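Local atomic coordinates of phosphate-specific transport system accessory protein PhoU homolog (Pseudomonas aeruginosa, PDB entry 4Q25), a protein that acts as a homodimeric negative regulator of the Pho regulon and probably takes part in controlling phosphate uptake. Residues A[75-80]-A[88-93]; A[123-128]-A[178-183]; A[138-143]-A[157-162]. One frame throughout, in Å; residues are numbered along the deposited sequence.

Contact 1 (A[75-80]-A[88-93])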
ATOM      1  N   ARG A  75     -16.462  12.946 -13.823  1.00 44.78           N
ATOM      2  CA  ARG A  75     -17.429  13.477 -14.737  1.00 45.58           C
ATOM      3  C   ARG A  75     -18.836  13.107 -14.337  1.00 49.42           C
ATOM      4  O   ARG A  75     -19.748  13.943 -14.306  1.00 55.38           O
ATOM      5  CB  ARG A  75     -17.097  13.020 -16.131  1.00 50.26           C
ATOM      6  CG  ARG A  75     -15.648  13.253 -16.472  1.00 54.47           C
ATOM      7  CD  ARG A  75     -15.355  13.143 -17.948  1.00 56.24           C
ATOM      8  NE  ARG A  75     -15.875  11.917 -18.521  1.00 63.23           N
ATOM      9  CZ  ARG A  75     -15.143  10.854 -18.808  1.00 62.21           C
ATOM     10  NH1 ARG A  75     -13.854  10.857 -18.583  1.00 57.95           N
ATOM     11  NH2 ARG A  75     -15.712   9.793 -19.331  1.00 64.71           N
ATOM     12  N   ILE A  76     -18.999  11.869 -13.935  1.00 49.88           N
ATOM     13  CA  ILE A  76     -20.291  11.432 -13.562  1.00 50.22           C
ATOM     14  C   ILE A  76     -20.765  12.230 -12.390  1.00 52.72           C
ATOM     15  O   ILE A  76     -21.881  12.647 -12.364  1.00 59.64           O
ATOM     16  CB  ILE A  76     -20.294   9.962 -13.123  1.00 53.43           C
ATOM     17  CG1 ILE A  76     -20.272   9.037 -14.304  1.00 56.17           C
ATOM     18  CG2 ILE A  76     -21.544   9.624 -12.345  1.00 50.23           C
ATOM     19  CD1 ILE A  76     -20.141   7.595 -13.905  1.00 55.33           C
ATOM     20  N   LEU A  77     -19.926  12.432 -11.403  1.00 50.25           N
ATOM     21  CA  LEU A  77     -20.354  13.141 -10.220  1.00 48.09           C
ATOM     22  C   LEU A  77     -20.672  14.591 -10.525  1.00 50.74           C
ATOM     23  O   LEU A  77     -21.554  15.172  -9.955  1.00 53.07           O
ATOM     24  CB  LEU A  77     -19.333  13.035  -9.113  1.00 47.57           C
ATOM     25  CG  LEU A  77     -19.316  11.766  -8.281  1.00 50.72           C
ATOM     26  CD1 LEU A  77     -18.342  11.874  -7.151  1.00 46.86           C
ATOM     27  CD2 LEU A  77     -20.673  11.395  -7.736  1.00 56.66           C
ATOM     28  N   ALA A  78     -19.904  15.167 -11.419  1.00 49.53           N
ATOM     29  CA  ALA A  78     -20.020  16.545 -11.759  1.00 56.48           C
ATOM     30  C   ALA A  78     -21.394  16.772 -12.269  1.00 56.57           C
ATOM     31  O   ALA A  78     -21.982  17.772 -11.960  1.00 54.42           O
ATOM     32  CB  ALA A  78     -19.008  16.926 -12.797  1.00 54.21           C
ATOM     33  N   ARG A  79     -21.990  15.844 -12.994  1.00 63.71           N
ATOM     34  CA  ARG A  79     -23.364  16.031 -13.458  1.00 76.26           C
ATOM     35  C   ARG A  79     -24.377  15.702 -12.382  1.00 78.59           C
ATOM     36  O   ARG A  79     -25.014  14.681 -12.404  1.00 70.06           O
ATOM     37  CB  ARG A  79     -23.673  15.146 -14.646  1.00 75.92           C
ATOM     38  CG  ARG A  79     -22.573  15.065 -15.667  1.00 79.29           C
ATOM     39  CD  ARG A  79     -22.921  13.981 -16.648  1.00 83.08           C
ATOM     40  NE  ARG A  79     -21.753  13.490 -17.353  1.00 86.68           N
ATOM     41  CZ  ARG A  79     -21.243  14.073 -18.421  1.00 88.01           C
ATOM     42  NH1 ARG A  79     -21.800  15.172 -18.893  1.00 89.90           N
ATOM     43  NH2 ARG A  79     -20.176  13.570 -19.010  1.00 88.52           N
ATOM     44  N   ARG A  80     -24.490  16.610 -11.433  1.00 91.93           N
ATOM     45  CA  ARG A  80     -25.706  16.867 -10.695  1.00 95.78           C
ATOM     46  C   ARG A  80     -25.650  15.817  -9.610  1.00 84.04           C
ATOM     47  O   ARG A  80     -25.031  14.802  -9.795  1.00 86.11           O
ATOM     48  CB  ARG A  80     -26.961  16.768 -11.597  1.00105.11           C
ATOM     49  CG  ARG A  80     -27.089  17.853 -12.686  1.00103.70           C
ATOM     50  CD  ARG A  80     -28.354  17.785 -13.548  1.00101.49           C
ATOM     51  NE  ARG A  80     -28.369  18.805 -14.605  1.00103.07           N
ATOM     52  CZ  ARG A  80     -29.281  18.913 -15.570  1.00 98.39           C
ATOM     53  NH1 ARG A  80     -30.301  18.077 -15.657  1.00 94.97           N
ATOM     54  NH2 ARG A  80     -29.177  19.886 -16.456  1.00 98.14           N
ATOM     55  N   ARG A  88     -22.870   5.831  -3.183  1.00 60.33           N
ATOM     56  CA  ARG A  88     -22.114   4.768  -2.579  1.00 64.85           C
ATOM     57  C   ARG A  88     -21.342   4.003  -3.658  1.00 62.13           C
ATOM     58  O   ARG A  88     -20.239   3.582  -3.453  1.00 60.58           O
ATOM     59  CB  ARG A  88     -23.032   3.865  -1.775  1.00 68.24           C
ATOM     60  CG  ARG A  88     -23.622   4.526  -0.550  1.00 64.77           C
ATOM     61  CD  ARG A  88     -23.968   3.532   0.529  1.00 64.31           C
ATOM     62  NE  ARG A  88     -24.798   2.456   0.037  1.00 63.24           N
ATOM     63  CZ  ARG A  88     -26.099   2.547  -0.097  1.00 64.49           C
ATOM     64  NH1 ARG A  88     -26.696   3.670   0.201  1.00 73.16           N
ATOM     65  NH2 ARG A  88     -26.795   1.540  -0.555  1.00 65.75           N
ATOM     66  N   LEU A  89     -21.942   3.843  -4.812  1.00 53.96           N
ATOM     67  CA  LEU A  89     -21.323   3.098  -5.904  1.00 57.83           C
ATOM     68  C   LEU A  89     -20.089   3.786  -6.493  1.00 57.74           C
ATOM     69  O   LEU A  89     -19.058   3.154  -6.663  1.00 58.36           O
ATOM     70  CB  LEU A  89     -22.326   2.818  -7.021  1.00 55.50           C
ATOM     71  CG  LEU A  89     -21.792   2.046  -8.235  1.00 61.02           C
ATOM     72  CD1 LEU A  89     -21.476   0.588  -7.900  1.00 62.50           C
ATOM     73  CD2 LEU A  89     -22.789   2.115  -9.369  1.00 59.83           C
ATOM     74  N   ILE A  90     -20.215   5.060  -6.838  1.00 58.16           N
ATOM     75  CA  ILE A  90     -19.080   5.858  -7.302  1.00 53.16           C
ATOM     76  C   ILE A  90     -17.946   5.846  -6.270  1.00 54.62           C
ATOM     77  O   ILE A  90     -16.776   5.711  -6.612  1.00 51.22           O
ATOM     78  CB  ILE A  90     -19.481   7.320  -7.532  1.00 53.80           C
ATOM     79  CG1 ILE A  90     -20.541   7.428  -8.623  1.00 53.05           C
ATOM     80  CG2 ILE A  90     -18.266   8.180  -7.885  1.00 51.73           C
ATOM     81  CD1 ILE A  90     -20.029   7.078  -9.996  1.00 60.55           C
ATOM     82  N   ILE A  91     -18.298   6.001  -5.005  1.00 51.89           N
ATOM     83  CA  ILE A  91     -17.307   5.987  -3.951  1.00 52.77           C
ATOM     84  C   ILE A  91     -16.624   4.625  -3.836  1.00 52.75           C
ATOM     85  O   ILE A  91     -15.435   4.562  -3.581  1.00 55.91           O
ATOM     86  CB  ILE A  91     -17.927   6.397  -2.606  1.00 56.03           C
ATOM     87  CG1 ILE A  91     -18.250   7.905  -2.647  1.00 63.27           C
ATOM     88  CG2 ILE A  91     -17.001   6.069  -1.432  1.00 56.20           C
ATOM     89  CD1 ILE A  91     -18.869   8.453  -1.371  1.00 63.42           C
ATOM     90  N   SER A  92     -17.387   3.554  -3.990  1.00 52.91           N
ATOM     91  CA  SER A  92     -16.848   2.207  -3.935  1.00 54.06           C
ATOM     92  C   SER A  92     -15.943   1.972  -5.125  1.00 50.14           C
ATOM     93  O   SER A  92     -14.953   1.264  -5.024  1.00 47.34           O
ATOM     94  CB  SER A  92     -17.975   1.168  -3.930  1.00 57.40           C
ATOM     95  OG  SER A  92     -18.562   1.136  -2.642  1.00 63.40           O
ATOM     96  N   ILE A  93     -16.279   2.573  -6.257  1.00 44.83           N
ATOM     97  CA  ILE A  93     -15.450   2.410  -7.435  1.00 44.74           C
ATOM     98  C   ILE A  93     -14.116   3.144  -7.272  1.00 47.44           C
ATOM     99  O   ILE A  93     -13.044   2.565  -7.494  1.00 43.05           O
ATOM    100  CB  ILE A  93     -16.165   2.874  -8.687  1.00 41.25           C
ATOM    101  CG1 ILE A  93     -17.232   1.852  -9.066  1.00 46.02           C
ATOM    102  CG2 ILE A  93     -15.182   3.037  -9.836  1.00 45.13           C
ATOM    103  CD1 ILE A  93     -18.173   2.284 -10.174  1.00 49.09           C
TER
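Leu77 and Ile90 bring the two backbones nearest each other, with 7.9 Å between their CA atoms, where the last turn of helix 59-78 lies beside the early part of helix 84-120, the two running in roughly opposite senses. The spacing is bridged by aliphatic side chains, and Ile90 serves both partners by dividing its branches between them. Its CG2, anti to the backbone N, is directed at Leu77 and lies 3.8 Å from Leu77 CG. The Leu77 methyls close round the same branch, CD1 at 3.8 Å and CD2 at 4.0 Å from Ile90 CG2, as the two side chains point in opposite senses and overlap alongside. The other branch bends at chi2 (-68°), which carries Ile90 CD1 across to Ile76. There it meets a methyl from each of the isoleucine's branches, 3.8 Å from Ile76 CG2 and 3.9 Å from Ile76 CD1. All three residues are buried, and every close approach is carbon to carbon, so the contact is held by apolar packing alone. Just beyond Leu77 the helix gives out: Arg79 leaves helical angles and forms the centre of an inverse gamma turn, closed by Arg80 N to Ala78 O at 2.8 Å. Around the contact, helix 15-45 covers Ile76 through Phe15, and its Glu18 makes a salt bridge to Arg79. Ile90 also packs on Cys73, one turn earlier in helix 59-78. Leu87 of the second subunit packs on Leu77 and Val74 of that subunit on Ile91, which puts this helix pair at the dimer interface, while helix 188-220 lies against Leu89 and Ser92.

Contact 2 (A[123-128]-A[178-183])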
ATOM      1  N   SER A 123      15.061 -21.330  -4.064  1.00 34.89           N
ATOM      2  CA  SER A 123      15.062 -21.409  -2.604  1.00 35.05           C
ATOM      3  C   SER A 123      14.941 -22.900  -2.282  1.00 36.41           C
ATOM      4  O   SER A 123      14.314 -23.647  -3.016  1.00 36.22           O
ATOM      5  CB  SER A 123      13.872 -20.651  -2.034  1.00 34.48           C
ATOM      6  OG  SER A 123      13.771 -20.719  -0.629  1.00 33.98           O
ATOM      7  N   PRO A 124      15.568 -23.349  -1.200  1.00 36.78           N
ATOM      8  CA  PRO A 124      15.320 -24.737  -0.793  1.00 39.69           C
ATOM      9  C   PRO A 124      13.997 -24.886  -0.049  1.00 38.91           C
ATOM     10  O   PRO A 124      13.564 -26.002   0.201  1.00 38.63           O
ATOM     11  CB  PRO A 124      16.512 -25.077   0.100  1.00 39.46           C
ATOM     12  CG  PRO A 124      17.090 -23.762   0.512  1.00 44.44           C
ATOM     13  CD  PRO A 124      16.547 -22.666  -0.356  1.00 39.06           C
ATOM     14  N   ARG A 125      13.332 -23.765   0.248  1.00 39.97           N
ATOM     15  CA  ARG A 125      12.053 -23.795   0.922  1.00 40.63           C
ATOM     16  C   ARG A 125      11.106 -22.759   0.336  1.00 42.75           C
ATOM     17  O   ARG A 125      11.547 -21.731  -0.173  1.00 38.92           O
ATOM     18  CB  ARG A 125      12.280 -23.487   2.410  1.00 46.21           C
ATOM     19  CG  ARG A 125      11.640 -24.451   3.376  1.00 51.62           C
ATOM     20  CD  ARG A 125      12.318 -25.809   3.374  1.00 50.83           C
ATOM     21  NE  ARG A 125      12.303 -26.389   4.713  1.00 54.42           N
ATOM     22  CZ  ARG A 125      13.065 -27.410   5.086  1.00 55.30           C
ATOM     23  NH1 ARG A 125      13.889 -27.987   4.206  1.00 57.37           N
ATOM     24  NH2 ARG A 125      12.989 -27.861   6.336  1.00 51.90           N
ATOM     25  N   GLY A 126       9.798 -23.045   0.400  1.00 43.04           N
ATOM     26  CA  GLY A 126       8.759 -22.023   0.258  1.00 40.01           C
ATOM     27  C   GLY A 126       7.850 -22.053  -0.964  1.00 37.61           C
ATOM     28  O   GLY A 126       6.895 -21.305  -1.032  1.00 35.26           O
ATOM     29  N   TYR A 127       8.141 -22.892  -1.935  1.00 34.18           N
ATOM     30  CA  TYR A 127       7.387 -22.857  -3.175  1.00 34.50           C
ATOM     31  C   TYR A 127       5.948 -23.353  -3.023  1.00 35.79           C
ATOM     32  O   TYR A 127       5.006 -22.803  -3.661  1.00 33.12           O
ATOM     33  CB  TYR A 127       8.138 -23.618  -4.284  1.00 31.82           C
ATOM     34  CG  TYR A 127       9.378 -22.890  -4.717  1.00 34.81           C
ATOM     35  CD1 TYR A 127       9.297 -21.811  -5.595  1.00 32.63           C
ATOM     36  CD2 TYR A 127      10.629 -23.239  -4.231  1.00 35.56           C
ATOM     37  CE1 TYR A 127      10.420 -21.112  -5.979  1.00 32.44           C
ATOM     38  CE2 TYR A 127      11.760 -22.548  -4.628  1.00 35.52           C
ATOM     39  CZ  TYR A 127      11.655 -21.477  -5.491  1.00 34.15           C
ATOM     40  OH  TYR A 127      12.798 -20.801  -5.881  1.00 31.15           O
ATOM     41  N   VAL A 128       5.754 -24.391  -2.213  1.00 35.84           N
ATOM     42  CA  VAL A 128       4.410 -24.919  -2.015  1.00 36.25           C
ATOM     43  C   VAL A 128       3.606 -23.862  -1.304  1.00 33.35           C
ATOM     44  O   VAL A 128       2.466 -23.657  -1.635  1.00 32.59           O
ATOM     45  CB  VAL A 128       4.366 -26.280  -1.295  1.00 43.10           C
ATOM     46  CG1 VAL A 128       4.917 -26.200   0.121  1.00 47.19           C
ATOM     47  CG2 VAL A 128       2.939 -26.792  -1.235  1.00 46.81           C
ATOM     48  N   VAL A 178      12.056 -18.395   8.387  1.00 42.31           N
ATOM     49  CA  VAL A 178      13.073 -17.772   9.262  1.00 43.59           C
ATOM     50  C   VAL A 178      13.927 -18.867   9.957  1.00 48.85           C
ATOM     51  O   VAL A 178      15.151 -18.876   9.834  1.00 44.71           O
ATOM     52  CB  VAL A 178      12.460 -16.772  10.269  1.00 45.53           C
ATOM     53  CG1 VAL A 178      13.484 -16.301  11.305  1.00 43.77           C
ATOM     54  CG2 VAL A 178      11.921 -15.550   9.532  1.00 46.26           C
ATOM     55  N   THR A 179      13.285 -19.842  10.600  1.00 49.44           N
ATOM     56  CA  THR A 179      14.034 -20.880  11.327  1.00 46.59           C
ATOM     57  C   THR A 179      14.909 -21.641  10.342  1.00 45.91           C
ATOM     58  O   THR A 179      16.048 -22.006  10.656  1.00 44.88           O
ATOM     59  CB  THR A 179      13.120 -21.840  12.135  1.00 47.22           C
ATOM     60  OG1 THR A 179      12.229 -22.514  11.259  1.00 55.47           O
ATOM     61  CG2 THR A 179      12.253 -21.061  13.142  1.00 46.38           C
ATOM     62  N   TYR A 180      14.414 -21.832   9.117  1.00 44.59           N
ATOM     63  CA  TYR A 180      15.246 -22.464   8.097  1.00 42.01           C
ATOM     64  C   TYR A 180      16.473 -21.624   7.709  1.00 43.42           C
ATOM     65  O   TYR A 180      17.563 -22.175   7.545  1.00 40.57           O
ATOM     66  CB  TYR A 180      14.465 -22.839   6.851  1.00 40.22           C
ATOM     67  CG  TYR A 180      15.365 -23.527   5.883  1.00 43.40           C
ATOM     68  CD1 TYR A 180      15.558 -24.900   5.933  1.00 45.17           C
ATOM     69  CD2 TYR A 180      16.068 -22.806   4.936  1.00 45.56           C
ATOM     70  CE1 TYR A 180      16.398 -25.540   5.044  1.00 42.66           C
ATOM     71  CE2 TYR A 180      16.930 -23.439   4.077  1.00 47.91           C
ATOM     72  CZ  TYR A 180      17.093 -24.800   4.140  1.00 45.37           C
ATOM     73  OH  TYR A 180      17.957 -25.392   3.255  1.00 56.07           O
ATOM     74  N   MET A 181      16.301 -20.305   7.571  1.00 43.87           N
ATOM     75  CA  MET A 181      17.443 -19.410   7.284  1.00 44.73           C
ATOM     76  C   MET A 181      18.549 -19.549   8.325  1.00 46.24           C
ATOM     77  O   MET A 181      19.727 -19.440   7.999  1.00 44.41           O
ATOM     78  CB  MET A 181      17.044 -17.940   7.247  1.00 41.00           C
ATOM     79  CG  MET A 181      16.353 -17.561   5.966  1.00 45.88           C
ATOM     80  SD  MET A 181      16.201 -15.792   5.727  1.00 41.93           S
ATOM     81  CE  MET A 181      14.983 -15.398   6.991  1.00 41.40           C
ATOM     82  N   MET A 182      18.166 -19.777   9.571  1.00 49.61           N
ATOM     83  CA  MET A 182      19.137 -19.833  10.658  1.00 50.84           C
ATOM     84  C   MET A 182      19.925 -21.139  10.599  1.00 48.04           C
ATOM     85  O   MET A 182      21.078 -21.173  10.942  1.00 49.30           O
ATOM     86  CB  MET A 182      18.427 -19.657  11.982  1.00 51.70           C
ATOM     87  CG  MET A 182      17.656 -18.345  12.043  1.00 52.28           C
ATOM     88  SD  MET A 182      16.986 -18.023  13.667  1.00 65.21           S
ATOM     89  CE  MET A 182      18.540 -17.911  14.572  1.00 66.62           C
ATOM     90  N   GLU A 183      19.295 -22.180  10.078  1.00 48.21           N
ATOM     91  CA  GLU A 183      19.928 -23.460   9.865  1.00 47.77           C
ATOM     92  C   GLU A 183      20.834 -23.454   8.630  1.00 52.06           C
ATOM     93  O   GLU A 183      21.870 -24.115   8.631  1.00 47.31           O
ATOM     94  CB  GLU A 183      18.851 -24.532   9.715  1.00 53.01           C
ATOM     95  CG  GLU A 183      19.341 -25.912   9.282  1.00 58.72           C
ATOM     96  CD  GLU A 183      18.220 -26.841   8.807  1.00 61.38           C
ATOM     97  OE1 GLU A 183      17.049 -26.412   8.793  1.00 66.02           O
ATOM     98  OE2 GLU A 183      18.501 -28.007   8.431  1.00 65.63           O
TER
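Tyr180 receives two neighbours from the loop ahead of helix 127-149, Arg125 over a ring face and Pro124 beside the hydroxyl. Arg125 CD lies over that face, 4.2 Å above the Tyr180 ring plane and toward the rim, while the guanidinium runs on beyond the CD1-CE1 edge. Tyr180 CD1 sits 3.6 Å above the guanidinium plane, over its centre, and Arg125 NH1 is 3.6 Å from Tyr180 CE1. The two planes are 37° apart, so the guanidinium and the ring do not lie flat on each other. Bends at chi2 and chi3 of Arg125 bring the group there. Pro124 comes in obliquely, with its CG 3.3 Å from Tyr180 OH and 3.6 Å from Tyr180 CE2. The ring reaches the loop because its CG stands anti to the backbone N (chi1 -178°). In this all-helical PhoU fold, the contact joins the loop that leads into helix 127-149 to the last turn of helix 153-183. Behind the loop, Ser123 N donates to Tyr127 OH at 2.9 Å, tying the loop to the first turn of the helix, where Gly126 is the N-cap residue. Farther out, Arg125 also touches Glu176 and Leu177, Pro124 packs on Ala187 and Arg190, and Met181 meets Leu192 of the second subunit.

Contact 3 (A[138-143]-A[157-162])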
ATOM      1  N   GLN A 138      -5.579 -14.995  -5.099  1.00 36.31           N
ATOM      2  CA  GLN A 138      -6.123 -14.769  -6.420  1.00 36.68           C
ATOM      3  C   GLN A 138      -7.621 -15.057  -6.402  1.00 40.26           C
ATOM      4  O   GLN A 138      -8.382 -14.331  -7.045  1.00 38.98           O
ATOM      5  CB  GLN A 138      -5.439 -15.652  -7.447  1.00 35.21           C
ATOM      6  CG  GLN A 138      -5.909 -15.456  -8.903  1.00 36.37           C
ATOM      7  CD  GLN A 138      -5.133 -16.346  -9.863  1.00 40.49           C
ATOM      8  OE1 GLN A 138      -3.928 -16.519  -9.713  1.00 41.74           O
ATOM      9  NE2 GLN A 138      -5.819 -16.949 -10.836  1.00 47.06           N
ATOM     10  N   LYS A 139      -8.035 -16.106  -5.679  1.00 40.23           N
ATOM     11  CA  LYS A 139      -9.453 -16.427  -5.538  1.00 43.42           C
ATOM     12  C   LYS A 139     -10.198 -15.308  -4.827  1.00 37.30           C
ATOM     13  O   LYS A 139     -11.201 -14.841  -5.303  1.00 41.56           O
ATOM     14  CB  LYS A 139      -9.717 -17.764  -4.824  1.00 44.80           C
ATOM     15  CG  LYS A 139     -11.125 -18.299  -5.155  1.00 52.34           C
ATOM     16  CD  LYS A 139     -11.495 -19.592  -4.432  1.00 59.83           C
ATOM     17  CE  LYS A 139     -12.766 -20.239  -5.024  1.00 64.89           C
ATOM     18  NZ  LYS A 139     -12.806 -21.738  -4.898  1.00 66.87           N
ATOM     19  N   MET A 140      -9.680 -14.878  -3.699  1.00 38.34           N
ATOM     20  CA  MET A 140     -10.193 -13.690  -3.006  1.00 40.18           C
ATOM     21  C   MET A 140     -10.407 -12.495  -3.937  1.00 41.90           C
ATOM     22  O   MET A 140     -11.401 -11.791  -3.800  1.00 43.06           O
ATOM     23  CB  MET A 140      -9.259 -13.279  -1.883  1.00 39.78           C
ATOM     24  CG  MET A 140      -9.243 -14.264  -0.730  1.00 39.51           C
ATOM     25  SD  MET A 140      -8.099 -13.811   0.565  1.00 42.18           S
ATOM     26  CE  MET A 140      -8.854 -12.336   1.209  1.00 42.13           C
ATOM     27  N   VAL A 141      -9.505 -12.278  -4.889  1.00 40.42           N
ATOM     28  CA  VAL A 141      -9.671 -11.188  -5.841  1.00 39.82           C
ATOM     29  C   VAL A 141     -10.846 -11.436  -6.786  1.00 40.00           C
ATOM     30  O   VAL A 141     -11.689 -10.561  -6.911  1.00 38.90           O
ATOM     31  CB  VAL A 141      -8.391 -10.921  -6.661  1.00 38.73           C
ATOM     32  CG1 VAL A 141      -8.669  -9.987  -7.833  1.00 36.75           C
ATOM     33  CG2 VAL A 141      -7.327 -10.318  -5.782  1.00 37.53           C
ATOM     34  N   GLN A 142     -10.890 -12.601  -7.448  1.00 42.98           N
ATOM     35  CA  GLN A 142     -12.038 -13.011  -8.284  1.00 42.97           C
ATOM     36  C   GLN A 142     -13.355 -12.809  -7.530  1.00 42.08           C
ATOM     37  O   GLN A 142     -14.285 -12.228  -8.049  1.00 39.92           O
ATOM     38  CB  GLN A 142     -12.020 -14.487  -8.697  1.00 51.65           C
ATOM     39  CG  GLN A 142     -10.693 -15.129  -9.087  1.00 62.27           C
ATOM     40  CD  GLN A 142     -10.846 -16.619  -9.456  1.00 71.02           C
ATOM     41  OE1 GLN A 142     -11.962 -17.071  -9.773  1.00 72.97           O
ATOM     42  NE2 GLN A 142      -9.726 -17.393  -9.404  1.00 64.30           N
ATOM     43  N   GLU A 143     -13.401 -13.271  -6.292  1.00 40.69           N
ATOM     44  CA  GLU A 143     -14.634 -13.285  -5.512  1.00 46.42           C
ATOM     45  C   GLU A 143     -15.080 -11.873  -5.147  1.00 49.13           C
ATOM     46  O   GLU A 143     -16.262 -11.535  -5.287  1.00 52.22           O
ATOM     47  CB  GLU A 143     -14.492 -14.166  -4.251  1.00 44.22           C
ATOM     48  CG  GLU A 143     -14.527 -15.671  -4.572  1.00 50.49           C
ATOM     49  CD  GLU A 143     -14.394 -16.579  -3.352  1.00 47.82           C
ATOM     50  OE1 GLU A 143     -13.671 -16.262  -2.398  1.00 50.10           O
ATOM     51  OE2 GLU A 143     -15.000 -17.650  -3.353  1.00 63.55           O
ATOM     52  N   LEU A 157     -18.666 -10.880   2.307  1.00 56.60           N
ATOM     53  CA  LEU A 157     -18.371 -11.064   3.727  1.00 57.80           C
ATOM     54  C   LEU A 157     -17.377 -12.195   3.937  1.00 53.09           C
ATOM     55  O   LEU A 157     -16.460 -12.074   4.752  1.00 58.02           O
ATOM     56  CB  LEU A 157     -19.648 -11.332   4.547  1.00 54.67           C
ATOM     57  CG  LEU A 157     -19.443 -11.703   6.022  1.00 56.00           C
ATOM     58  CD1 LEU A 157     -18.518 -10.719   6.729  1.00 58.67           C
ATOM     59  CD2 LEU A 157     -20.779 -11.803   6.771  1.00 58.43           C
ATOM     60  N   SER A 158     -17.561 -13.290   3.206  1.00 50.51           N
ATOM     61  CA  SER A 158     -16.724 -14.476   3.391  1.00 54.30           C
ATOM     62  C   SER A 158     -15.283 -14.227   2.897  1.00 52.93           C
ATOM     63  O   SER A 158     -14.318 -14.648   3.539  1.00 49.52           O
ATOM     64  CB  SER A 158     -17.334 -15.658   2.675  1.00 52.83           C
ATOM     65  OG  SER A 158     -17.750 -15.241   1.399  1.00 58.82           O
ATOM     66  N   VAL A 159     -15.156 -13.522   1.773  1.00 53.20           N
ATOM     67  CA  VAL A 159     -13.864 -13.006   1.319  1.00 48.11           C
ATOM     68  C   VAL A 159     -13.143 -12.313   2.462  1.00 50.59           C
ATOM     69  O   VAL A 159     -12.035 -12.723   2.891  1.00 49.72           O
ATOM     70  CB  VAL A 159     -14.018 -12.038   0.149  1.00 48.24           C
ATOM     71  CG1 VAL A 159     -12.701 -11.334  -0.142  1.00 48.65           C
ATOM     72  CG2 VAL A 159     -14.500 -12.783  -1.086  1.00 43.60           C
ATOM     73  N   ALA A 160     -13.777 -11.280   2.986  1.00 50.58           N
ATOM     74  CA  ALA A 160     -13.193 -10.533   4.098  1.00 52.62           C
ATOM     75  C   ALA A 160     -12.809 -11.431   5.266  1.00 55.88           C
ATOM     76  O   ALA A 160     -11.772 -11.229   5.907  1.00 59.35           O
ATOM     77  CB  ALA A 160     -14.159  -9.447   4.561  1.00 56.45           C
ATOM     78  N   GLN A 161     -13.639 -12.428   5.547  1.00 56.56           N
ATOM     79  CA  GLN A 161     -13.357 -13.362   6.631  1.00 55.14           C
ATOM     80  C   GLN A 161     -12.209 -14.292   6.297  1.00 52.52           C
ATOM     81  O   GLN A 161     -11.462 -14.694   7.180  1.00 54.22           O
ATOM     82  CB  GLN A 161     -14.590 -14.216   6.937  1.00 62.49           C
ATOM     83  CG  GLN A 161     -15.692 -13.496   7.699  1.00 62.05           C
ATOM     84  CD  GLN A 161     -17.010 -14.264   7.656  1.00 69.08           C
ATOM     85  OE1 GLN A 161     -17.184 -15.182   6.845  1.00 69.16           O
ATOM     86  NE2 GLN A 161     -17.956 -13.879   8.520  1.00 64.69           N
ATOM     87  N   TYR A 162     -12.074 -14.660   5.028  1.00 51.85           N
ATOM     88  CA  TYR A 162     -11.011 -15.582   4.641  1.00 53.27           C
ATOM     89  C   TYR A 162      -9.617 -14.960   4.735  1.00 52.85           C
ATOM     90  O   TYR A 162      -8.626 -15.686   4.708  1.00 50.17           O
ATOM     91  CB  TYR A 162     -11.222 -16.102   3.232  1.00 55.93           C
ATOM     92  CG  TYR A 162     -10.512 -17.416   2.983  1.00 63.85           C
ATOM     93  CD1 TYR A 162     -11.009 -18.610   3.521  1.00 61.79           C
ATOM     94  CD2 TYR A 162      -9.351 -17.475   2.210  1.00 65.12           C
ATOM     95  CE1 TYR A 162     -10.365 -19.813   3.308  1.00 63.66           C
ATOM     96  CE2 TYR A 162      -8.707 -18.680   1.984  1.00 67.12           C
ATOM     97  CZ  TYR A 162      -9.220 -19.847   2.529  1.00 66.78           C
ATOM     98  OH  TYR A 162      -8.592 -21.049   2.292  1.00 63.91           O
TER
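The backbone N of Tyr162, whose ring meets Met140 across the contact, is held by Ser158 O at 2.7 Å and more weakly by Val159 O. Helices 127-149 and 153-183 pack here as an antiparallel helical hairpin of the PhoU domain: the local axes approach to 9.7 Å with 158° between their N-to-C directions. Met140 and Val159 have the nearest CA atoms, 5.7 Å apart. Met140 leaves its helix obliquely, but the bend at chi3 (67°) swings the methyl inward, so that Met140 CE lies 3.6 Å from Val159 O and also faces Val159 CG1. Its sulfur approaches the Tyr162 ring at the edge, near the ring plane, with Met140 SD 4.2 Å from Tyr162 CD2. The hydroxyl of that ring is bonded to Gln136, one turn before Met140, so Tyr162 spans the helix pair through both sulfur and phenol contacts. Helix 188-220 supplies Ala208 against Met140 and Ala212 against Val159. The second branch of Val159 turns to Glu143, and its CG2 touches Glu143 CB at 3.5 Å and Glu143 OE1 at 3.8 Å.

How the contacts relate
Contacts 2 and 3 pair the same two helices, 127-149 and 153-183, with contact 3 nested inside the loop that contact 2 closes; their centres are 28 Å apart and their nearest atoms about 12 Å. Contact 2 lies at the end of the hairpin away from its turn, contact 3 part-way along toward that turn. Contact 1 closes earlier in the chain and belongs to the other of the two PhoU domains; its centre is 25 Å from that of contact 3 and 48 Å from that of contact 2. Contacts 1 and 2 lie on opposite sides of the chain's centre, and both reach the second subunit, whereas contact 3, 11 Å from that centre, is untouched by it.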